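Local coordinates for ORF10 (Moritella marina, PDB 6RIW), which forms the ketosynthase-chain length factor didomain of a polyunsaturated fatty acid synthase and probably takes part in extending the acyl chain, at residues N143-K146 / A147-P151; D548-P552 / Q553-M557; I834-F838 / N839-M843. All coordinates share one frame; numbering follows the deposited sequence.

Contact 1 of 3, residues N143-K146 / A147-P151; sequences NALK and AVLHP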
loop_
_atom_site.group_PDB
_atom_site.type_symbol
_atom_site.label_atom_id
_atom_site.label_comp_id
_atom_site.label_asym_id
_atom_site.label_seq_id
_atom_site.Cartn_x
_atom_site.Cartn_y
_atom_site.Cartn_z
ATOM N N ASN A 143 -21.815 19.036 -16.614
ATOM C CA ASN A 143 -21.893 20.368 -17.195
ATOM C C ASN A 143 -21.544 20.361 -18.678
ATOM O O ASN A 143 -22.116 21.145 -19.446
ATOM C CB ASN A 143 -20.977 21.331 -16.458
ATOM C CG ASN A 143 -21.355 21.519 -15.001
ATOM O OD1 ASN A 143 -20.650 22.210 -14.266
ATOM N ND2 ASN A 143 -22.455 20.888 -14.565
ATOM N N ALA A 144 -20.606 19.507 -19.096
ATOM C CA ALA A 144 -20.302 19.390 -20.521
ATOM C C ALA A 144 -21.512 18.886 -21.301
ATOM O O ALA A 144 -21.807 19.382 -22.397
ATOM C CB ALA A 144 -19.115 18.449 -20.737
ATOM N N LEU A 145 -22.210 17.881 -20.764
ATOM C CA LEU A 145 -23.391 17.352 -21.445
ATOM C C LEU A 145 -24.546 18.350 -21.471
ATOM O O LEU A 145 -25.324 18.357 -22.436
ATOM C CB LEU A 145 -23.818 16.027 -20.794
ATOM C CG LEU A 145 -22.870 14.855 -21.104
ATOM C CD1 LEU A 145 -23.195 13.575 -20.327
ATOM C CD2 LEU A 145 -22.776 14.565 -22.595
ATOM N N LYS A 146 -24.693 19.187 -20.437
ATOM C CA LYS A 146 -25.631 20.308 -20.529
ATOM C C LYS A 146 -25.305 21.198 -21.726
ATOM O O LYS A 146 -26.206 21.619 -22.470
ATOM C CB LYS A 146 -25.604 21.145 -19.248
ATOM C CG LYS A 146 -26.240 20.507 -18.011
ATOM C CD LYS A 146 -26.181 21.511 -16.870
ATOM C CE LYS A 146 -27.251 21.243 -15.808
ATOM N NZ LYS A 146 -27.031 19.932 -15.097
ATOM N N ALA A 147 -24.015 21.500 -21.928
ATOM C CA ALA A 147 -23.626 22.374 -23.034
ATOM C C ALA A 147 -23.872 21.718 -24.384
ATOM O O ALA A 147 -24.175 22.412 -25.364
ATOM C CB ALA A 147 -22.151 22.775 -22.900
ATOM N N VAL A 148 -23.764 20.396 -24.460
ATOM C CA VAL A 148 -23.907 19.692 -25.729
ATOM C C VAL A 148 -25.372 19.396 -26.044
ATOM O O VAL A 148 -25.831 19.607 -27.173
ATOM C CB VAL A 148 -23.064 18.400 -25.710
ATOM C CG1 VAL A 148 -23.381 17.535 -26.898
ATOM C CG2 VAL A 148 -21.573 18.747 -25.708
ATOM N N LEU A 149 -26.126 18.915 -25.055
ATOM C CA LEU A 149 -27.427 18.284 -25.278
ATOM C C LEU A 149 -28.608 19.181 -24.941
ATOM O O LEU A 149 -29.544 19.301 -25.738
ATOM C CB LEU A 149 -27.532 16.994 -24.453
ATOM C CG LEU A 149 -26.471 15.926 -24.739
ATOM C CD1 LEU A 149 -26.567 14.781 -23.723
ATOM C CD2 LEU A 149 -26.623 15.410 -26.157
ATOM N N HIS A 150 -28.581 19.811 -23.780
ATOM C CA HIS A 150 -29.764 20.432 -23.220
ATOM C C HIS A 150 -29.381 21.080 -21.902
ATOM O O HIS A 150 -28.745 20.425 -21.057
ATOM C CB HIS A 150 -30.867 19.380 -23.021
ATOM C CG HIS A 150 -32.233 19.958 -22.835
ATOM N ND1 HIS A 150 -32.554 20.782 -21.776
ATOM C CD2 HIS A 150 -33.372 19.807 -23.558
ATOM C CE1 HIS A 150 -33.827 21.127 -21.861
ATOM N NE2 HIS A 150 -34.343 20.552 -22.936
ATOM N N PRO A 151 -29.728 22.354 -21.697
ATOM C CA PRO A 151 -29.396 23.027 -20.434
ATOM C C PRO A 151 -29.984 22.349 -19.213
ATOM O O PRO A 151 -29.480 22.553 -18.103
ATOM C CB PRO A 151 -29.977 24.433 -20.619
ATOM C CG PRO A 151 -31.020 24.278 -21.680
ATOM C CD PRO A 151 -30.495 23.226 -22.606
#

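Contact 2 of 3, residues D548-P552 / Q553-M557; sequences DCLIP and QQLMM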
loop_
_atom_site.group_PDB
_atom_site.type_symbol
_atom_site.label_atom_id
_atom_site.label_comp_id
_atom_site.label_asym_id
_atom_site.label_seq_id
_atom_site.Cartn_x
_atom_site.Cartn_y
_atom_site.Cartn_z
ATOM N N ASP A 548 -1.540 2.512 -23.323
ATOM C CA ASP A 548 -1.055 1.427 -22.472
ATOM C C ASP A 548 0.202 1.834 -21.692
ATOM O O ASP A 548 1.045 1.004 -21.377
ATOM C CB ASP A 548 -0.760 0.175 -23.302
ATOM C CG ASP A 548 -0.755 -1.090 -22.458
ATOM O OD1 ASP A 548 -1.187 -1.007 -21.286
ATOM O OD2 ASP A 548 -0.331 -2.157 -22.956
ATOM N N CYS A 549 0.309 3.116 -21.378
ATOM C CA CYS A 549 1.458 3.646 -20.667
ATOM C C CYS A 549 1.281 3.450 -19.164
ATOM O O CYS A 549 0.157 3.407 -18.657
ATOM C CB CYS A 549 1.627 5.127 -20.989
ATOM S SG CYS A 549 3.210 5.824 -20.519
ATOM N N LEU A 550 2.400 3.330 -18.452
ATOM C CA LEU A 550 2.345 3.276 -16.992
ATOM C C LEU A 550 2.021 4.656 -16.419
ATOM O O LEU A 550 2.425 5.683 -16.962
ATOM C CB LEU A 550 3.674 2.783 -16.414
ATOM C CG LEU A 550 4.362 1.574 -17.051
ATOM C CD1 LEU A 550 5.551 1.175 -16.175
ATOM C CD2 LEU A 550 3.395 0.405 -17.200
ATOM N N ILE A 551 1.297 4.682 -15.299
ATOM C CA ILE A 551 0.909 5.969 -14.721
ATOM C C ILE A 551 2.153 6.704 -14.215
ATOM O O ILE A 551 3.170 6.068 -13.882
ATOM C CB ILE A 551 -0.141 5.805 -13.601
ATOM C CG1 ILE A 551 0.417 5.001 -12.408
ATOM C CG2 ILE A 551 -1.427 5.175 -14.154
ATOM C CD1 ILE A 551 -0.423 5.173 -11.092
ATOM N N PRO A 552 2.114 8.033 -14.136
ATOM C CA PRO A 552 3.312 8.787 -13.717
ATOM C C PRO A 552 3.808 8.458 -12.325
ATOM O O PRO A 552 5.017 8.557 -12.101
ATOM C CB PRO A 552 2.853 10.251 -13.823
ATOM C CG PRO A 552 1.782 10.226 -14.871
ATOM C CD PRO A 552 1.067 8.913 -14.693
ATOM N N GLN A 553 2.941 8.041 -11.383
ATOM C CA GLN A 553 3.442 7.659 -10.054
ATOM C C GLN A 553 4.551 6.607 -10.158
ATOM O O GLN A 553 5.589 6.701 -9.487
ATOM C CB GLN A 553 2.299 7.135 -9.167
ATOM C CG GLN A 553 2.749 6.836 -7.697
ATOM C CD GLN A 553 1.721 6.062 -6.881
ATOM O OE1 GLN A 553 1.199 5.035 -7.324
ATOM N NE2 GLN A 553 1.446 6.538 -5.664
ATOM N N GLN A 554 4.355 5.601 -11.008
ATOM C CA GLN A 554 5.358 4.547 -11.125
ATOM C C GLN A 554 6.560 5.002 -11.949
ATOM O O GLN A 554 7.703 4.707 -11.589
ATOM C CB GLN A 554 4.718 3.290 -11.711
ATOM C CG GLN A 554 3.639 2.711 -10.765
ATOM C CD GLN A 554 3.535 1.178 -10.806
ATOM O OE1 GLN A 554 4.079 0.518 -11.703
ATOM N NE2 GLN A 554 2.825 0.608 -9.821
ATOM N N LEU A 555 6.335 5.757 -13.027
ATOM C CA LEU A 555 7.471 6.205 -13.837
ATOM C C LEU A 555 8.383 7.142 -13.051
ATOM O O LEU A 555 9.613 7.051 -13.145
ATOM C CB LEU A 555 6.965 6.904 -15.099
ATOM C CG LEU A 555 6.222 5.964 -16.045
ATOM C CD1 LEU A 555 5.473 6.746 -17.097
ATOM C CD2 LEU A 555 7.203 5.007 -16.674
ATOM N N MET A 556 7.793 8.068 -12.289
ATOM C CA MET A 556 8.595 8.992 -11.490
ATOM C C MET A 556 9.441 8.252 -10.470
ATOM O O MET A 556 10.620 8.584 -10.287
ATOM C CB MET A 556 7.709 10.005 -10.771
ATOM C CG MET A 556 7.037 10.985 -11.680
ATOM S SD MET A 556 8.043 12.459 -11.897
ATOM C CE MET A 556 7.945 13.193 -10.265
ATOM N N MET A 557 8.845 7.272 -9.768
ATOM C CA MET A 557 9.587 6.507 -8.769
ATOM C C MET A 557 10.714 5.717 -9.424
ATOM O O MET A 557 11.827 5.628 -8.890
ATOM C CB MET A 557 8.643 5.554 -8.017
ATOM C CG MET A 557 9.375 4.497 -7.163
ATOM S SD MET A 557 9.682 2.939 -8.067
ATOM C CE MET A 557 10.999 2.226 -7.078
#

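Contact 3 of 3, residues I834-F838 / N839-M843; sequences IGHTF and NASGM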
loop_
_atom_site.group_PDB
_atom_site.type_symbol
_atom_site.label_atom_id
_atom_site.label_comp_id
_atom_site.label_asym_id
_atom_site.label_seq_id
_atom_site.Cartn_x
_atom_site.Cartn_y
_atom_site.Cartn_z
ATOM N N ILE A 834 9.776 23.604 -1.930
ATOM C CA ILE A 834 9.142 22.707 -2.893
ATOM C C ILE A 834 7.767 22.245 -2.404
ATOM O O ILE A 834 7.186 21.315 -2.971
ATOM C CB ILE A 834 10.047 21.500 -3.228
ATOM C CG1 ILE A 834 10.656 20.850 -1.980
ATOM C CG2 ILE A 834 11.241 21.938 -4.110
ATOM C CD1 ILE A 834 9.783 19.844 -1.305
ATOM N N GLY A 835 7.223 22.899 -1.373
ATOM C CA GLY A 835 5.859 22.595 -0.941
ATOM C C GLY A 835 5.752 21.278 -0.159
ATOM O O GLY A 835 6.735 20.623 0.162
ATOM N N HIS A 836 4.510 20.918 0.186
ATOM C CA HIS A 836 4.224 19.765 1.040
ATOM C C HIS A 836 3.986 18.560 0.140
ATOM O O HIS A 836 2.980 18.509 -0.567
ATOM C CB HIS A 836 2.988 20.037 1.898
ATOM C CG HIS A 836 2.838 19.117 3.069
ATOM N ND1 HIS A 836 3.247 17.801 3.038
ATOM C CD2 HIS A 836 2.356 19.333 4.318
ATOM C CE1 HIS A 836 3.019 17.240 4.215
ATOM N NE2 HIS A 836 2.473 18.147 5.012
ATOM N N THR A 837 4.898 17.580 0.157
ATOM C CA THR A 837 4.760 16.425 -0.723
ATOM C C THR A 837 4.215 15.195 0.008
ATOM O O THR A 837 4.374 14.068 -0.479
ATOM C CB THR A 837 6.095 16.125 -1.428
ATOM O OG1 THR A 837 7.114 15.805 -0.458
ATOM C CG2 THR A 837 6.562 17.366 -2.230
ATOM N N PHE A 838 3.588 15.402 1.173
ATOM C CA PHE A 838 2.795 14.408 1.888
ATOM C C PHE A 838 3.489 13.055 2.036
ATOM O O PHE A 838 4.408 12.924 2.855
ATOM C CB PHE A 838 1.406 14.356 1.223
ATOM C CG PHE A 838 0.623 15.600 1.555
ATOM C CD1 PHE A 838 0.116 15.754 2.852
ATOM C CD2 PHE A 838 0.567 16.674 0.670
ATOM C CE1 PHE A 838 -0.532 16.947 3.215
ATOM C CE2 PHE A 838 -0.072 17.889 1.040
ATOM C CZ PHE A 838 -0.609 18.011 2.302
ATOM N N ASN A 839 3.084 12.027 1.286
ATOM C CA ASN A 839 3.715 10.724 1.556
ATOM C C ASN A 839 5.198 10.686 1.197
ATOM O O ASN A 839 5.919 9.796 1.672
ATOM C CB ASN A 839 2.958 9.620 0.822
ATOM C CG ASN A 839 1.553 9.460 1.364
ATOM O OD1 ASN A 839 1.381 9.276 2.554
ATOM N ND2 ASN A 839 0.543 9.556 0.497
ATOM N N ALA A 840 5.678 11.610 0.378
ATOM C CA ALA A 840 7.105 11.703 0.104
ATOM C C ALA A 840 7.813 12.767 0.948
ATOM O O ALA A 840 9.009 13.014 0.739
ATOM C CB ALA A 840 7.313 11.992 -1.398
ATOM N N SER A 841 7.111 13.431 1.879
ATOM C CA SER A 841 7.692 14.614 2.526
ATOM C C SER A 841 8.933 14.281 3.348
ATOM O O SER A 841 9.833 15.118 3.472
ATOM C CB SER A 841 6.664 15.311 3.431
ATOM O OG SER A 841 6.094 14.395 4.351
ATOM N N GLY A 842 8.993 13.093 3.946
ATOM C CA GLY A 842 10.205 12.724 4.675
ATOM C C GLY A 842 11.437 12.652 3.792
ATOM O O GLY A 842 12.552 12.955 4.245
ATOM N N MET A 843 11.263 12.260 2.527
ATOM C CA MET A 843 12.407 12.183 1.616
ATOM C C MET A 843 12.926 13.575 1.250
ATOM O O MET A 843 14.145 13.792 1.208
ATOM C CB MET A 843 12.032 11.396 0.359
ATOM C CG MET A 843 13.222 10.954 -0.492
ATOM S SD MET A 843 14.385 9.913 0.410
ATOM C CE MET A 843 13.413 8.392 0.533
#

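Contact 1 of 3, residues N143-K146 / A147-P151
Leu145 and Leu149 lie side by side at the C-terminal end of helix 129-148, an i to i+4 pair on its buried side. CD2 of Leu145 meets CD1 of Leu149 at 4.0 Å. Both side chains point the same way, with CG anti to the carbonyl carbon in each (chi1 -72° and -59°). This side is closely packed. Leu620 of helix 614-628 touches both leucines, Ile921 touches Leu145, and Ile932 touches Leu149. The backbone is tight here too. Leu149 N binds Leu145 O at 2.8 Å, and Leu149 CB sits 3.3 Å from that same Leu145 O.

The side with Lys146, Ala147 and Pro151 is looser. Ala147 and Pro151 are exposed to solvent. Lys146 lays its methylenes beside the carbonyl oxygens of His150 and Pro151. Its chain bends at chi4 (65°) near the tip, where NZ forms a salt bridge with Asp142 and a hydrogen bond to Phe153 O. His150 N is hydrogen-bonded to Lys146 O at 3.3 Å. Farther along the lysine, CE lies 3.5 Å from Pro151 O.

Contact 2 of 3, residues D548-P552 / Q553-M557
Leu550 and Leu555 form a hydrophobic staple at the N-terminal end of helix 552-567. The contact is local and buried, in the second ketosynthase-like half of the chain, presumably the chain length factor. Ile551 is the N-cap residue. Leu550 stands just before it, and Leu555 lies one turn into the helix, the spacing that defines the staple. CB of Leu550 meets CG of Leu555 at 4.1 Å. Leu555 CG is anti to its carbonyl carbon (chi1 -66°), which turns the isobutyl group back over the incoming chain. Its CD1 branch reaches Leu550 O at 3.2 Å and Cys549 SG at 4.2 Å. Ile910 of strand 907-911 touches both Cys549 and Leu555.

The backbone closes the first turn. Leu555 N binds Ile551 O at 3.3 Å. Gln554 N adds a weak bond to the same oxygen. Met556 N binds Pro552 O at 2.8 Å.

Ile551 packs along Gln553. Its CD1 touches Gln553 CB at 3.9 Å, and the two side chains run alongside each other. Their surroundings hold this part in place: Ile551 N is bonded to Ser639 OG, Gln553 NE2 to Gly583 O, and Gln554 OE1 to Arg648 NE.

An alanine in place of Leu555 lacks CG and both methyl branches, so the staple to Leu550 would probably be lost and a gap is likely to open beside Cys549 and Ile910.

The isoleucine at the N-cap has no polar side-chain atom to offer the first turn. Backbone bonds and apolar contact therefore define this helix start, while the two glutamines direct their amides to neighbouring parts of the fold.

Contact 3 of 3, residues I834-F838 / N839-M843
Ser841 grips the carbonyl of Phe838 twice at the start of helix 841-854. Ser841 OG donates to Phe838 O at 2.7 Å, in the carbonyl plane and on a lone pair. Ser841 N donates to the same Phe838 O at 2.9 Å, from well above that plane. The hydroxyl can do this because OG stands between the backbone N and the carbonyl carbon (chi1 53°), facing back to the preceding turn. Ala840 N binds Thr837 O at 2.9 Å. Thr837 OG1 rests against Ser841 CA at 3.3 Å.

His836 stands behind this turn. Its CE1 comes within 4.2 Å of Ser841 OG. Phe838 N donates to His836 ND1 at 3.1 Å. The two rings also overlap: CE1 of Phe838 sits over the centre of the imidazole, 3.6 Å above its plane, and His836 ND1 sits over the phenyl ring. Phe838 takes a positive phi (48°) in this tight bend.

Around the turn, Trp739 meets the Phe838 ring edge-to-face and Asp694 OD2 accepts from Asn839 N; His836 is joined by backbone bonds to Leu740 and touches Glu666.

The Ile-Gly-His run ending in His836 matches the segment that carries a catalytic histidine in ketosynthases. By sequence, Glu666 stands where those enzymes have their active-site cysteine, consistent with a chain length factor rather than a condensing site.

The imidazole is likely to be held in one orientation: one face is covered by the phenyl ring, and ND1 accepts a backbone N-H. The Phe838 carbonyl is buried, but two donors satisfy it.

In the fold
The contacts follow one another along the chain. Contact 1 lies in the first ketosynthase-family half, at the end of helix 129-148, far out from the middle of the chain. Contacts 2 and 3 lie in the second half and nearer the middle. The centre of contact 1 is 33 Å from that of contact 2 and 39 Å from that of contact 3. Contacts 2 and 3 are 18 Å apart between centres, and their nearest atoms are about 7 Å apart. They share strand 687-694: Met557 packs on Ala691 and Val693, while Ala840 and Met843 use Ala692. Helices 552-567 and 841-854 thus pack on alternate residues of one strand, consistent with the layered thiolase fold.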